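PDB 7AGL: N-acetylmuramoyl-L-alanine amidase from Mycobacteroides abscessus, which probably cleaves, with the help of a bound zinc ion, the amide bond between N-acetylmuramic acid and L-alanine in peptidoglycan. Local coordinates for residues H115-N120 against D143-A148; F54-V59 against G78-L83; E92-Y97 against H175-V180. One frame throughout, in Å; residues are numbered along the deposited sequence.

Interaction 1: residues H115-N120 against D143-A148; sequences HGFHVN and DSLQAA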
loop_
_atom_site.group_PDB
_atom_site.type_symbol
_atom_site.label_atom_id
_atom_site.label_comp_id
_atom_site.label_asym_id
_atom_site.label_seq_id
_atom_site.Cartn_x
_atom_site.Cartn_y
_atom_site.Cartn_z
ATOM N N HIS A 115 -10.886 10.209 8.954
ATOM C CA HIS A 115 -9.467 10.381 8.681
ATOM C C HIS A 115 -8.672 9.275 9.354
ATOM O O HIS A 115 -9.165 8.574 10.233
ATOM C CB HIS A 115 -8.967 11.768 9.131
ATOM C CG HIS A 115 -9.114 12.016 10.602
ATOM N ND1 HIS A 115 -8.057 11.946 11.484
ATOM C CD2 HIS A 115 -10.201 12.337 11.343
ATOM C CE1 HIS A 115 -8.483 12.224 12.705
ATOM N NE2 HIS A 115 -9.782 12.459 12.648
ATOM N N GLY A 116 -7.411 9.165 8.960
ATOM C CA GLY A 116 -6.488 8.212 9.542
ATOM C C GLY A 116 -6.217 7.055 8.597
ATOM O O GLY A 116 -6.764 6.976 7.492
ATOM N N PHE A 117 -5.368 6.133 9.072
ATOM C CA PHE A 117 -4.841 5.044 8.243
ATOM C C PHE A 117 -5.550 3.714 8.513
ATOM O O PHE A 117 -6.053 3.461 9.609
ATOM C CB PHE A 117 -3.333 4.864 8.491
ATOM C CG PHE A 117 -3.001 4.255 9.846
ATOM C CD1 PHE A 117 -3.022 2.874 10.031
ATOM C CD2 PHE A 117 -2.683 5.066 10.945
ATOM C CE1 PHE A 117 -2.752 2.303 11.281
ATOM C CE2 PHE A 117 -2.398 4.504 12.195
ATOM C CZ PHE A 117 -2.424 3.113 12.359
ATOM N N HIS A 118 -5.523 2.820 7.516
ATOM C CA HIS A 118 -5.838 1.430 7.843
ATOM C C HIS A 118 -4.955 0.480 7.048
ATOM O O HIS A 118 -4.637 0.726 5.879
ATOM C CB HIS A 118 -7.357 1.092 7.694
ATOM C CG HIS A 118 -7.940 1.241 6.317
ATOM N ND1 HIS A 118 -8.216 2.465 5.748
ATOM C CD2 HIS A 118 -8.424 0.311 5.456
ATOM C CE1 HIS A 118 -8.781 2.286 4.566
ATOM N NE2 HIS A 118 -8.929 0.989 4.368
ATOM N N VAL A 119 -4.541 -0.591 7.724
ATOM C CA VAL A 119 -3.645 -1.609 7.194
ATOM C C VAL A 119 -4.508 -2.787 6.763
ATOM O O VAL A 119 -5.126 -3.455 7.604
ATOM C CB VAL A 119 -2.609 -2.036 8.244
ATOM C CG1 VAL A 119 -1.677 -3.125 7.670
ATOM C CG2 VAL A 119 -1.808 -0.813 8.753
ATOM N N ASN A 120 -4.570 -3.021 5.448
ATOM C CA ASN A 120 -5.366 -4.094 4.875
ATOM C C ASN A 120 -4.511 -5.339 4.711
ATOM O O ASN A 120 -3.344 -5.255 4.312
ATOM C CB ASN A 120 -5.923 -3.688 3.503
ATOM C CG ASN A 120 -6.809 -2.465 3.583
ATOM O OD1 ASN A 120 -8.020 -2.584 3.761
ATOM N ND2 ASN A 120 -6.202 -1.274 3.508
ATOM N N ASP A 143 0.848 -0.983 14.582
ATOM C CA ASP A 143 1.478 -0.492 15.809
ATOM C C ASP A 143 2.504 0.600 15.527
ATOM O O ASP A 143 2.569 1.600 16.250
ATOM C CB ASP A 143 2.153 -1.644 16.547
ATOM C CG ASP A 143 1.167 -2.586 17.195
ATOM O OD1 ASP A 143 -0.029 -2.248 17.273
ATOM O OD2 ASP A 143 1.597 -3.681 17.623
ATOM N N SER A 144 3.333 0.409 14.500
ATOM C CA SER A 144 4.382 1.374 14.184
ATOM C C SER A 144 3.799 2.682 13.657
ATOM O O SER A 144 4.288 3.768 13.999
ATOM C CB SER A 144 5.351 0.779 13.153
ATOM O OG SER A 144 6.127 -0.284 13.696
ATOM N N LEU A 145 2.767 2.596 12.811
ATOM C CA LEU A 145 2.131 3.812 12.302
ATOM C C LEU A 145 1.514 4.615 13.437
ATOM O O LEU A 145 1.678 5.842 13.505
ATOM C CB LEU A 145 1.066 3.464 11.256
ATOM C CG LEU A 145 1.572 2.830 9.958
ATOM C CD1 LEU A 145 0.414 2.435 9.031
ATOM C CD2 LEU A 145 2.529 3.766 9.219
ATOM N N GLN A 146 0.809 3.942 14.345
ATOM C CA GLN A 146 0.180 4.660 15.449
ATOM C C GLN A 146 1.221 5.200 16.423
ATOM O O GLN A 146 1.059 6.303 16.961
ATOM C CB GLN A 146 -0.822 3.756 16.169
ATOM C CG GLN A 146 -1.547 4.482 17.294
ATOM C CD GLN A 146 -2.772 3.734 17.776
ATOM O OE1 GLN A 146 -2.836 2.508 17.698
ATOM N NE2 GLN A 146 -3.762 4.475 18.261
ATOM N N ALA A 147 2.296 4.442 16.660
ATOM C CA ALA A 147 3.353 4.922 17.546
ATOM C C ALA A 147 4.040 6.158 16.974
ATOM O O ALA A 147 4.515 7.005 17.740
ATOM C CB ALA A 147 4.369 3.809 17.802
ATOM N N ALA A 148 4.089 6.280 15.640
ATOM C CA ALA A 148 4.623 7.451 14.950
ATOM C C ALA A 148 3.704 8.668 15.039
ATOM O O ALA A 148 4.073 9.736 14.531
ATOM C CB ALA A 148 4.897 7.113 13.477
#
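Phe117 lays one face of its ring against Leu145, and this pairing forms the tight half of the contact between strand 118-122, with the residues leading into it, and the last turn of helix 132-147. Leu145 CB sits above the ring, 3.8 Å from the Phe117 centroid and 16° off the normal, a CH-pi contact displaced toward the rim at CE2 and CZ. At the other end of the same face, Leu145 CD1 closes to 3.6 Å from Phe117 CD1. The CB of Phe117 already points to the helix; chi1 of 72°, with CG between the backbone N and the carbonyl carbon, sets the swing that presents a face to Leu145. Two residues further along, Val119 points the same way and brings CG2 to 3.9 Å from Leu145 CD1, so that this one methyl group is shared by the ring and the valine. This packing seats the helix within the beta-alpha-beta unit 118-122, 132-147, 161-164.

Toward solvent the packing thins. Gln146 N approaches Phe117 CZ obliquely at 3.9 Å and Gln146 CB stays 4.2 Å from it, the side chain then running on to the exposed surface. Leu150, in the following loop, also touches Phe117, and Ala206 of helix 197-215 touches Leu145. Between these segments no hydrogen bond forms and the cohesion is apolar: a CH-pi contact and methyl packing.

Interaction 2: residues F54-V59 against G78-L83; sequences FTWNTV and GDDNKL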
loop_
_atom_site.group_PDB
_atom_site.type_symbol
_atom_site.label_atom_id
_atom_site.label_comp_id
_atom_site.label_asym_id
_atom_site.label_seq_id
_atom_site.Cartn_x
_atom_site.Cartn_y
_atom_site.Cartn_z
ATOM N N PHE A 54 0.266 10.806 -5.111
ATOM C CA PHE A 54 0.608 10.671 -3.702
ATOM C C PHE A 54 1.336 9.358 -3.433
ATOM O O PHE A 54 2.348 9.330 -2.712
ATOM C CB PHE A 54 -0.657 10.750 -2.834
ATOM C CG PHE A 54 -0.432 10.254 -1.427
ATOM C CD1 PHE A 54 0.247 11.053 -0.489
ATOM C CD2 PHE A 54 -0.872 8.979 -1.036
ATOM C CE1 PHE A 54 0.483 10.599 0.785
ATOM C CE2 PHE A 54 -0.629 8.520 0.245
ATOM C CZ PHE A 54 0.028 9.326 1.164
ATOM N N THR A 55 0.826 8.250 -3.984
ATOM C CA THR A 55 1.434 6.957 -3.670
ATOM C C THR A 55 2.815 6.861 -4.314
ATOM O O THR A 55 3.765 6.371 -3.695
ATOM C CB THR A 55 0.534 5.787 -4.122
ATOM O OG1 THR A 55 0.408 5.779 -5.556
ATOM C CG2 THR A 55 -0.872 5.866 -3.490
ATOM N N TRP A 56 2.945 7.367 -5.538
ATOM C CA TRP A 56 4.242 7.394 -6.211
ATOM C C TRP A 56 5.284 8.142 -5.379
ATOM O O TRP A 56 6.361 7.613 -5.078
ATOM C CB TRP A 56 4.069 8.054 -7.584
ATOM C CG TRP A 56 5.340 8.314 -8.333
ATOM C CD1 TRP A 56 5.890 9.535 -8.636
ATOM C CD2 TRP A 56 6.198 7.331 -8.923
ATOM N NE1 TRP A 56 7.040 9.363 -9.385
ATOM C CE2 TRP A 56 7.254 8.019 -9.557
ATOM C CE3 TRP A 56 6.177 5.932 -8.970
ATOM C CZ2 TRP A 56 8.279 7.350 -10.230
ATOM C CZ3 TRP A 56 7.195 5.279 -9.604
ATOM C CH2 TRP A 56 8.227 5.981 -10.252
ATOM N N ASN A 57 4.975 9.375 -4.993
ATOM C CA ASN A 57 5.958 10.185 -4.288
ATOM C C ASN A 57 6.251 9.621 -2.906
ATOM O O ASN A 57 7.399 9.657 -2.455
ATOM C CB ASN A 57 5.474 11.625 -4.231
ATOM C CG ASN A 57 5.775 12.356 -5.538
ATOM O OD1 ASN A 57 4.883 12.676 -6.297
ATOM N ND2 ASN A 57 7.055 12.568 -5.814
ATOM N N THR A 58 5.238 9.082 -2.220
ATOM C CA THR A 58 5.523 8.495 -0.916
ATOM C C THR A 58 6.388 7.249 -1.046
ATOM O O THR A 58 7.313 7.054 -0.249
ATOM C CB THR A 58 4.221 8.201 -0.183
ATOM O OG1 THR A 58 3.494 9.434 -0.075
ATOM C CG2 THR A 58 4.514 7.661 1.229
ATOM N N VAL A 59 6.116 6.402 -2.049
ATOM C CA VAL A 59 6.947 5.216 -2.261
ATOM C C VAL A 59 8.388 5.611 -2.581
ATOM O O VAL A 59 9.330 4.962 -2.118
ATOM C CB VAL A 59 6.335 4.313 -3.350
ATOM C CG1 VAL A 59 7.384 3.335 -3.898
ATOM C CG2 VAL A 59 5.123 3.559 -2.735
ATOM N N GLY A 78 7.319 2.377 -12.792
ATOM C CA GLY A 78 8.483 3.198 -13.056
ATOM C C GLY A 78 8.192 4.655 -13.359
ATOM O O GLY A 78 9.119 5.417 -13.653
ATOM N N ASP A 79 6.933 5.068 -13.281
ATOM C CA ASP A 79 6.607 6.454 -13.581
ATOM C C ASP A 79 5.258 6.797 -12.975
ATOM O O ASP A 79 4.516 5.926 -12.511
ATOM C CB ASP A 79 6.588 6.716 -15.087
ATOM C CG ASP A 79 5.455 5.990 -15.790
ATOM O OD1 ASP A 79 4.278 6.372 -15.575
ATOM O OD2 ASP A 79 5.754 5.039 -16.546
ATOM N N ASP A 80 4.935 8.085 -13.030
ATOM C CA ASP A 80 3.624 8.584 -12.635
ATOM C C ASP A 80 2.950 9.337 -13.776
ATOM O O ASP A 80 2.273 10.354 -13.559
ATOM C CB ASP A 80 3.732 9.474 -11.402
ATOM C CG ASP A 80 2.380 9.782 -10.791
ATOM O OD1 ASP A 80 1.590 8.823 -10.647
ATOM O OD2 ASP A 80 2.120 10.972 -10.485
ATOM N N ASN A 81 3.088 8.853 -15.008
ATOM C CA ASN A 81 2.366 9.522 -16.085
ATOM C C ASN A 81 1.943 8.618 -17.236
ATOM O O ASN A 81 1.360 9.135 -18.191
ATOM C CB ASN A 81 3.194 10.711 -16.618
ATOM C CG ASN A 81 4.451 10.277 -17.328
ATOM O OD1 ASN A 81 4.439 10.012 -18.531
ATOM N ND2 ASN A 81 5.551 10.231 -16.597
ATOM N N LYS A 82 2.176 7.302 -17.181
ATOM C CA LYS A 82 1.768 6.379 -18.238
ATOM C C LYS A 82 1.018 5.199 -17.630
ATOM O O LYS A 82 0.998 5.000 -16.406
ATOM C CB LYS A 82 2.968 5.843 -19.024
ATOM C CG LYS A 82 3.713 6.890 -19.853
ATOM C CD LYS A 82 2.817 7.541 -20.893
ATOM C CE LYS A 82 3.608 8.593 -21.670
ATOM N NZ LYS A 82 2.823 9.225 -22.755
ATOM N N LEU A 83 0.406 4.403 -18.515
ATOM C CA LEU A 83 -0.196 3.141 -18.088
ATOM C C LEU A 83 0.827 2.321 -17.304
ATOM O O LEU A 83 1.994 2.231 -17.698
ATOM C CB LEU A 83 -0.678 2.364 -19.322
ATOM C CG LEU A 83 -1.631 1.187 -19.087
ATOM C CD1 LEU A 83 -3.027 1.689 -18.746
ATOM C CD2 LEU A 83 -1.672 0.313 -20.329
#
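Trp56 reaches from helix 51-68 and turns one face of its indole to Asp79 and Asp80, with Gly78 meeting its far end obliquely. Its CB starts beside the Asp80 carboxylate, 4.0 Å from OD1 of that residue. With CG anti to the backbone N (chi1 173°), the side chain carries the indole out over the loop. The pyrrole part comes next: Trp56 CD1 is 3.5 Å from Asp80 CB, which stands over the five-membered ring, 20° off its normal, in a CH-pi contact. Further out, Trp56 CE3 passes 3.9 Å from Asp79 O, and CZ2 lies at the same distance from Asp79 CA. The tip, Trp56 CH2, meets the peptide link itself, 3.4 Å from Gly78 C.

Asp80 runs the opposite way, its carboxylate plane only 13° from that of the indole; OD1 bonds His52 and forms a salt bridge with Arg77, while OD2 takes the Thr53 hydroxyl. The loop is shaped by Asp79, whose OD1 accepts from Asn81 N and Lys82 N, closing an Asx turn within a larger Asx motif. Trp56 also touches Pro14 at the end of strand 9-14. The contact thus joins helix 51-68 to the connection between edge strand 72-75 and helix 87-96.

Interaction 3: residues E92-Y97 against H175-V180; sequences EIENSY and HPKVLV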
loop_
_atom_site.group_PDB
_atom_site.type_symbol
_atom_site.label_atom_id
_atom_site.label_comp_id
_atom_site.label_asym_id
_atom_site.label_seq_id
_atom_site.Cartn_x
_atom_site.Cartn_y
_atom_site.Cartn_z
ATOM N N GLU A 92 2.509 -10.484 -9.447
ATOM C CA GLU A 92 3.500 -11.351 -10.080
ATOM C C GLU A 92 4.887 -10.729 -9.996
ATOM O O GLU A 92 5.870 -11.413 -9.675
ATOM C CB GLU A 92 3.121 -11.632 -11.541
ATOM C CG GLU A 92 4.253 -12.302 -12.355
ATOM C CD GLU A 92 3.965 -12.459 -13.861
ATOM O OE1 GLU A 92 2.946 -11.943 -14.368
ATOM O OE2 GLU A 92 4.774 -13.124 -14.541
ATOM N N ILE A 93 4.987 -9.428 -10.288
ATOM C CA ILE A 93 6.272 -8.735 -10.203
ATOM C C ILE A 93 6.808 -8.804 -8.779
ATOM O O ILE A 93 7.979 -9.127 -8.551
ATOM C CB ILE A 93 6.139 -7.275 -10.685
ATOM C CG1 ILE A 93 5.895 -7.198 -12.208
ATOM C CG2 ILE A 93 7.377 -6.473 -10.284
ATOM C CD1 ILE A 93 5.316 -5.857 -12.624
ATOM N N GLU A 94 5.949 -8.518 -7.790
ATOM C CA GLU A 94 6.375 -8.611 -6.394
ATOM C C GLU A 94 6.913 -9.996 -6.077
ATOM O O GLU A 94 7.996 -10.137 -5.492
ATOM C CB GLU A 94 5.206 -8.267 -5.467
ATOM C CG GLU A 94 4.793 -6.815 -5.547
ATOM C CD GLU A 94 3.361 -6.575 -5.087
ATOM O OE1 GLU A 94 2.683 -7.545 -4.669
ATOM O OE2 GLU A 94 2.915 -5.409 -5.149
ATOM N N ASN A 95 6.157 -11.035 -6.440
ATOM C CA ASN A 95 6.559 -12.394 -6.093
ATOM C C ASN A 95 7.878 -12.773 -6.759
ATOM O O ASN A 95 8.661 -13.540 -6.187
ATOM C CB ASN A 95 5.449 -13.377 -6.477
ATOM C CG ASN A 95 4.228 -13.241 -5.590
ATOM O OD1 ASN A 95 4.332 -12.844 -4.418
ATOM N ND2 ASN A 95 3.058 -13.559 -6.140
ATOM N N SER A 96 8.165 -12.210 -7.939
ATOM C CA SER A 96 9.366 -12.581 -8.684
ATOM C C SER A 96 10.657 -12.182 -7.973
ATOM O O SER A 96 11.720 -12.710 -8.311
ATOM C CB SER A 96 9.333 -11.959 -10.088
ATOM O OG SER A 96 9.700 -10.583 -10.075
ATOM N N TYR A 97 10.597 -11.291 -6.990
ATOM C CA TYR A 97 11.797 -10.866 -6.274
ATOM C C TYR A 97 12.092 -11.704 -5.029
ATOM O O TYR A 97 13.058 -11.405 -4.320
ATOM C CB TYR A 97 11.682 -9.391 -5.876
ATOM C CG TYR A 97 11.833 -8.430 -7.034
ATOM C CD1 TYR A 97 13.095 -8.137 -7.550
ATOM C CD2 TYR A 97 10.724 -7.808 -7.612
ATOM C CE1 TYR A 97 13.253 -7.265 -8.617
ATOM C CE2 TYR A 97 10.875 -6.911 -8.668
ATOM C CZ TYR A 97 12.145 -6.649 -9.167
ATOM O OH TYR A 97 12.315 -5.769 -10.224
ATOM N N HIS A 175 4.313 -13.880 -0.375
ATOM C CA HIS A 175 5.240 -13.404 0.641
ATOM C C HIS A 175 4.474 -12.449 1.541
ATOM O O HIS A 175 3.399 -11.976 1.163
ATOM C CB HIS A 175 6.448 -12.712 -0.007
ATOM C CG HIS A 175 7.156 -13.598 -0.980
ATOM N ND1 HIS A 175 6.784 -13.693 -2.305
ATOM C CD2 HIS A 175 8.126 -14.523 -0.793
ATOM C CE1 HIS A 175 7.535 -14.601 -2.908
ATOM N NE2 HIS A 175 8.361 -15.113 -2.015
ATOM N N PRO A 176 4.983 -12.165 2.743
ATOM C CA PRO A 176 4.231 -11.286 3.649
ATOM C C PRO A 176 3.991 -9.926 3.007
ATOM O O PRO A 176 4.911 -9.288 2.474
ATOM C CB PRO A 176 5.132 -11.189 4.887
ATOM C CG PRO A 176 5.953 -12.434 4.849
ATOM C CD PRO A 176 6.219 -12.657 3.384
ATOM N N LYS A 177 2.739 -9.483 3.048
ATOM C CA LYS A 177 2.358 -8.280 2.320
ATOM C C LYS A 177 1.249 -7.564 3.073
ATOM O O LYS A 177 0.363 -8.201 3.640
ATOM C CB LYS A 177 1.897 -8.622 0.888
ATOM C CG LYS A 177 1.427 -7.386 0.092
ATOM C CD LYS A 177 1.000 -7.749 -1.321
ATOM C CE LYS A 177 0.594 -6.502 -2.082
ATOM N NZ LYS A 177 0.354 -6.815 -3.542
ATOM N N VAL A 178 1.303 -6.231 3.074
ATOM C CA VAL A 178 0.206 -5.419 3.575
ATOM C C VAL A 178 -0.060 -4.316 2.567
ATOM O O VAL A 178 0.821 -3.933 1.783
ATOM C CB VAL A 178 0.497 -4.829 4.986
ATOM C CG1 VAL A 178 0.634 -5.951 6.012
ATOM C CG2 VAL A 178 1.748 -3.946 4.964
ATOM N N LEU A 179 -1.303 -3.840 2.554
ATOM C CA LEU A 179 -1.706 -2.696 1.736
ATOM C C LEU A 179 -2.111 -1.619 2.723
ATOM O O LEU A 179 -3.125 -1.766 3.422
ATOM C CB LEU A 179 -2.854 -3.051 0.784
ATOM C CG LEU A 179 -3.284 -1.992 -0.249
ATOM C CD1 LEU A 179 -4.133 -2.655 -1.349
ATOM C CD2 LEU A 179 -4.053 -0.797 0.350
ATOM N N VAL A 180 -1.321 -0.548 2.788
ATOM C CA VAL A 180 -1.564 0.524 3.747
ATOM C C VAL A 180 -2.309 1.634 3.031
ATOM O O VAL A 180 -1.768 2.248 2.109
ATOM C CB VAL A 180 -0.257 1.051 4.360
ATOM C CG1 VAL A 180 -0.570 2.111 5.419
ATOM C CG2 VAL A 180 0.537 -0.102 4.992
HETATM O O HOH W 1 0.535 -4.875 -5.772
HETATM O O HOH W 2 4.009 -11.208 -1.773
#
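The last turns of helix 87-96 are tied to strand 177-184, a central strand of the mixed sheet, by a buried salt bridge between Glu94 and Lys177 and a weaker polar contact at the strand's entrance. Lys177 NZ donates to Glu94 OE1 at 2.7 Å, using the syn lone pair of that oxygen. The two side chains meet at about a right angle: the lysine is fully extended from its first torsion (chi1 178°) and ends in front of the carboxylate. Water 1 joins the same pair, donating a hydrogen bond to Glu94 OE2 and accepting from Lys177 NZ at 3.0 Å. Gly169 O takes a further bond from the ammonium group. Val102 touches both side chains.

One residue along the helix, Asn95 OD1 stands at the edge of the His175 imidazole, near the ring plane, and receives a weak bond from His175 ND1 at 3.3 Å. The amide is turned 49° against the ring. Water 2 lies between Asn95 OD1 and His175 O, close to both. Asn95 is anchored more firmly outside this pair, with OD1 taking Gln174 N and ND2 giving to Leu172 O, so it fastens the approach to the strand mainly through backbone groups. Two oxygens and a water around one buried ammonium imply that Lys177 is probably charged, its cost of burial repaid by the probably ionised Glu94.

Interactions 1 and 3 meet at the central sheet, where strands 118-122 and 177-184 run side by side: Asn120 N lies 2.8 Å from Leu179 O, a probable hydrogen bond, and on one face of the sheet the helix side chain Leu145 packs its CD1 3.8 Å from Val180 CG1. Interaction 2 stands apart, its centre about 22 Å from that of interaction 1 and about 17 Å from that of interaction 3, without touching either. None of the three coordinates the metal, which His16, Glu51 and His106 bind, but the side chains of Phe117, Asp80 and Lys177 lie about 13, 12 and 12 Å from the zinc ion. Helix 51-68, used in interaction 2, carries the ligand Glu51 at its start.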